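Local coordinates for phosphate-binding protein PstS 2 (PDB 4H1X) that probably serves as the solute-binding component of the PstSACB ABC transporter, capturing phosphate at the cell surface for import, at residues D120-I125 / A205-V210; K172-Y177 / I186-N191. All blocks are in the same frame, centred on the assembly; numbering follows the deposited sequence. Where two conformers were deposited one is given.

Contact 1: residues D120-I125 / A205-V210; sequences DFISFI and ADIGMV
The ring of Phe-121 meets Ile-207 at its edge, in plane, where ring atom CD2 lies 3.7 Å from the terminal methyl CD1 of the isoleucine. One face of the same ring is taken by a residue one helical turn further on: CD1 of Ile-125 sits 3.8 Å above the ring plane, displaced toward the rim. The opposite face is covered, nearer the ring centre, by CD1 of Ile-186 from strand 183-190, and the CD1 edge points at the face of the Tyr-177 ring. Both faces and two parts of the rim are therefore engaged. In the conformer described here, CD1 of Ile-122 also lies 3.7 Å from CD1 of Ile-207; its side chain was modelled in two positions, which makes this touch less certain than that of Phe-121. The two isoleucines point in opposing directions and overlap at their ends. In the two-lobed fold of periplasmic binding proteins this is a helix packed against a sheet: helix 116-126 lies over strand 207-210, which pairs with strand 155-162 on one side and strand 103-110 on the other. Ile-207 reaches across a CA separation of 9.1 Å to Ile-122, its CG1 turned opposite the carbonyl carbon (chi1 -61°) and its chain then extended to CD1 (chi2 163°). Leu-114 and Ile-108 pack against both isoleucines, while Met-170 and Leu-158 touch Phe-121. Beside this apolar group, the carboxylate of Asp-206 accepts a hydrogen bond from the backbone N of Ser-159, tying the start of the strand to its parallel neighbour.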
# COMPACT_ATOMS: atom_id res chain seq x y z
N ASP A 120 -15.10 11.88 14.99
CA ASP A 120 -16.31 11.46 14.27
C ASP A 120 -15.91 10.85 12.91
O ASP A 120 -16.49 9.85 12.47
CB ASP A 120 -17.27 12.64 14.08
CG ASP A 120 -18.60 12.19 13.50
OD1 ASP A 120 -19.35 11.49 14.21
OD2 ASP A 120 -18.83 12.42 12.29
N PHE A 121 -14.91 11.45 12.24
CA PHE A 121 -14.40 10.93 10.97
C PHE A 121 -13.79 9.52 11.18
O PHE A 121 -14.06 8.62 10.38
CB PHE A 121 -13.40 11.90 10.34
CG PHE A 121 -12.87 11.48 8.98
CD1 PHE A 121 -13.74 11.02 7.99
CD2 PHE A 121 -11.52 11.54 8.69
CE1 PHE A 121 -13.25 10.67 6.72
CE2 PHE A 121 -11.04 11.19 7.42
CZ PHE A 121 -11.90 10.73 6.46
N ILE A 122 -13.00 9.31 12.27
CA ILE A 122 -12.41 8.01 12.63
C ILE A 122 -13.54 6.99 12.83
O ILE A 122 -13.43 5.84 12.40
CB ILE A 122 -11.49 8.12 13.90
CG1 ILE A 122 -10.26 9.03 13.68
CG2 ILE A 122 -11.10 6.75 14.48
CD1 ILE A 122 -9.40 8.76 12.51
N SER A 123 -14.63 7.41 13.52
CA SER A 123 -15.78 6.53 13.78
C SER A 123 -16.38 6.08 12.44
O SER A 123 -16.71 4.91 12.27
CB SER A 123 -16.83 7.23 14.65
OG SER A 123 -16.29 7.54 15.93
N PHE A 124 -16.48 7.01 11.48
CA PHE A 124 -16.99 6.68 10.14
C PHE A 124 -16.07 5.66 9.47
O PHE A 124 -16.54 4.69 8.90
CB PHE A 124 -17.08 7.95 9.27
CG PHE A 124 -17.52 7.61 7.86
CD1 PHE A 124 -18.86 7.34 7.57
CD2 PHE A 124 -16.58 7.43 6.84
CE1 PHE A 124 -19.26 7.00 6.29
CE2 PHE A 124 -16.98 7.03 5.56
CZ PHE A 124 -18.32 6.82 5.29
N ILE A 125 -14.76 5.88 9.52
CA ILE A 125 -13.79 4.96 8.92
C ILE A 125 -13.92 3.55 9.55
O ILE A 125 -13.82 2.54 8.84
CB ILE A 125 -12.36 5.50 9.08
CG1 ILE A 125 -12.15 6.78 8.22
CG2 ILE A 125 -11.32 4.40 8.70
CD1 ILE A 125 -10.77 7.54 8.53
N ALA A 205 -1.78 18.88 11.50
CA ALA A 205 -2.68 17.89 10.91
C ALA A 205 -3.49 17.29 12.01
O ALA A 205 -2.96 17.03 13.10
CB ALA A 205 -1.91 16.80 10.19
N ASP A 206 -4.75 16.99 11.72
CA ASP A 206 -5.61 16.31 12.67
C ASP A 206 -5.28 14.81 12.66
O ASP A 206 -5.29 14.15 13.69
CB ASP A 206 -7.07 16.59 12.33
CG ASP A 206 -7.40 18.09 12.35
OD1 ASP A 206 -7.23 18.71 13.40
OD2 ASP A 206 -7.72 18.64 11.27
N ILE A 207 -5.08 14.27 11.45
CA ILE A 207 -4.82 12.83 11.26
C ILE A 207 -3.65 12.67 10.30
O ILE A 207 -3.56 13.41 9.30
CB ILE A 207 -6.11 12.15 10.70
CG1 ILE A 207 -7.31 12.31 11.69
CG2 ILE A 207 -5.88 10.66 10.41
CD1 ILE A 207 -8.71 12.04 11.05
N GLY A 208 -2.79 11.71 10.61
CA GLY A 208 -1.65 11.38 9.76
C GLY A 208 -1.87 10.07 9.05
O GLY A 208 -2.58 9.20 9.56
N MSE A 209 -1.25 9.91 7.87
CA MSE A 209 -1.31 8.71 7.04
C MSE A 209 0.09 8.15 6.91
O MSE A 209 1.00 8.86 6.48
CB MSE A 209 -1.89 8.98 5.64
CG MSE A 209 -3.20 9.73 5.62
SE MSE A 209 -3.75 10.05 3.75
CE MSE A 209 -2.44 11.38 3.19
N VAL A 210 0.26 6.89 7.30
CA VAL A 210 1.56 6.21 7.37
C VAL A 210 1.39 4.84 6.70
O VAL A 210 0.60 4.04 7.18
CB VAL A 210 2.02 6.11 8.86
CG1 VAL A 210 3.34 5.33 8.98
CG2 VAL A 210 2.16 7.50 9.49

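Contact 2: residues K172-Y177 / I186-N191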
# COMPACT_ATOMS: atom_id res chain seq x y z
N LYS A 172 -11.39 8.58 -1.06
CA LYS A 172 -12.66 7.82 -1.15
C LYS A 172 -13.43 7.89 0.20
O LYS A 172 -14.65 8.06 0.23
CB LYS A 172 -12.40 6.34 -1.55
CG LYS A 172 -11.70 6.11 -2.91
CD LYS A 172 -12.54 6.58 -4.08
CE LYS A 172 -11.92 6.16 -5.40
NZ LYS A 172 -12.63 6.80 -6.53
N LEU A 173 -12.69 7.79 1.29
CA LEU A 173 -13.29 7.83 2.64
C LEU A 173 -13.83 9.23 2.93
O LEU A 173 -14.97 9.33 3.41
CB LEU A 173 -12.30 7.39 3.71
CG LEU A 173 -11.99 5.87 3.71
CD1 LEU A 173 -10.71 5.56 4.47
CD2 LEU A 173 -13.18 5.03 4.30
N ALA A 174 -13.08 10.29 2.55
CA ALA A 174 -13.54 11.67 2.69
C ALA A 174 -14.81 11.91 1.86
O ALA A 174 -15.74 12.53 2.37
CB ALA A 174 -12.45 12.63 2.27
N GLU A 175 -14.88 11.37 0.62
CA GLU A 175 -16.07 11.55 -0.25
C GLU A 175 -17.30 10.97 0.42
O GLU A 175 -18.36 11.62 0.45
CB GLU A 175 -15.87 10.83 -1.60
CG GLU A 175 -14.86 11.43 -2.55
CD GLU A 175 -14.69 10.58 -3.79
OE1 GLU A 175 -15.18 9.42 -3.81
OE2 GLU A 175 -14.06 11.07 -4.75
N ALA A 176 -17.18 9.71 0.92
CA ALA A 176 -18.32 9.02 1.55
C ALA A 176 -18.74 9.74 2.83
O ALA A 176 -19.93 9.89 3.08
CB ALA A 176 -17.96 7.56 1.84
N TYR A 177 -17.76 10.25 3.61
CA TYR A 177 -18.06 10.98 4.84
C TYR A 177 -18.78 12.30 4.56
O TYR A 177 -19.73 12.63 5.26
CB TYR A 177 -16.77 11.24 5.63
CG TYR A 177 -17.01 11.94 6.96
CD1 TYR A 177 -17.43 11.22 8.08
CD2 TYR A 177 -16.74 13.30 7.12
CE1 TYR A 177 -17.56 11.83 9.33
CE2 TYR A 177 -16.90 13.93 8.35
CZ TYR A 177 -17.29 13.19 9.45
OH TYR A 177 -17.46 13.80 10.66
N ILE A 186 -12.61 18.46 4.09
CA ILE A 186 -11.47 17.60 4.42
C ILE A 186 -10.36 17.89 3.41
O ILE A 186 -10.57 17.66 2.22
CB ILE A 186 -11.83 16.08 4.49
CG1 ILE A 186 -12.90 15.77 5.60
CG2 ILE A 186 -10.55 15.25 4.72
CD1 ILE A 186 -13.51 14.32 5.59
N ASP A 187 -9.22 18.40 3.88
CA ASP A 187 -8.03 18.65 3.06
C ASP A 187 -7.09 17.45 3.23
O ASP A 187 -6.81 17.04 4.37
CB ASP A 187 -7.30 19.92 3.51
CG ASP A 187 -7.93 21.27 3.21
OD1 ASP A 187 -9.05 21.29 2.66
OD2 ASP A 187 -7.30 22.30 3.52
N ILE A 188 -6.61 16.90 2.13
CA ILE A 188 -5.71 15.77 2.22
C ILE A 188 -4.39 16.19 1.60
O ILE A 188 -4.36 16.48 0.40
CB ILE A 188 -6.32 14.52 1.54
CG1 ILE A 188 -7.65 14.11 2.23
CG2 ILE A 188 -5.28 13.38 1.54
CD1 ILE A 188 -8.57 13.20 1.44
N THR A 189 -3.32 16.18 2.39
CA THR A 189 -2.01 16.56 1.91
C THR A 189 -1.14 15.34 1.75
O THR A 189 -0.92 14.61 2.73
CB THR A 189 -1.37 17.59 2.85
OG1 THR A 189 -2.20 18.74 2.91
CG2 THR A 189 0.04 17.98 2.42
N SER A 190 -0.65 15.11 0.53
CA SER A 190 0.25 14.01 0.23
C SER A 190 1.68 14.51 0.29
O SER A 190 2.03 15.46 -0.42
CB SER A 190 -0.03 13.46 -1.17
OG SER A 190 -1.35 13.00 -1.28
N ASN A 191 2.50 13.90 1.13
CA ASN A 191 3.93 14.24 1.18
C ASN A 191 4.72 12.95 1.48
O ASN A 191 5.41 12.44 0.59
CB ASN A 191 4.22 15.41 2.14
CG ASN A 191 3.45 15.44 3.45
OD1 ASN A 191 3.03 14.41 3.98
ND2 ASN A 191 3.28 16.62 4.00
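Ile-186 of strand 183-190 packs on both Ala-174 and Tyr-177, one turn apart on helix 164-180; Ile-188 reaches Ala-174 alone of the two. The methyl CB of Ala-174 lies 3.9 Å from CD1 of Ile-186 and 4.0 Å from CD1 of Ile-188. Ile-186 also brings its CB and CG2 to this methyl, each 4.1 Å from CB of Ala-174, while its CD1 continues to CD2 of Tyr-177 at 3.7 Å. There the long axes of the two side chains lie roughly perpendicular. Tyr-177 leaves the helix with CG opposite its backbone N (chi1 -177°), which carries the ring beyond Ala-174 to the end of Ile-186. Short alanine lets the backbones come close, with CA of Ala-174 only 6.5 Å from CA of Ile-186. Segments 172-177 and 186-190 run antiparallel (178°), as expected within the beta-alpha-beta unit of strand 155-162, helix 164-180 and strand 183-190. Further out, the tyrosine is positioned at its polar end by a probable, short hydrogen bond between OH and OD2 of Asp-120, an oxygen that also bonds Tyr-149 OH. Leu-158 touches Ile-186, and Met-170 and Glu-171 touch Ile-188. Since methyl and ring carbons make the whole contact, it rests on shape and dispersion, leaving directional bonding to the tyrosine hydroxyl at its margin.

Contacts 1 and 2 lie with their centres about 9 Å apart, in the same lobe and against the same mixed sheet. Contact 2 is nested in sequence within the loop that contact 1 closes: helix 116-126 comes first, then helix 164-180 and strand 183-190, and finally strand 207-210. Strand 155-162 lies between strands 183-190 and 207-210 and pairs parallel with both. The helices also meet directly, with CB of Phe-124 3.5 Å from CD1 of Tyr-177 and CZ of Phe-124 3.6 Å from CB of Ala-176. Helix 116-126 thus packs beside helix 164-180, which follows it by some forty residues, on the same sheet, joining distant sequence into one lobe.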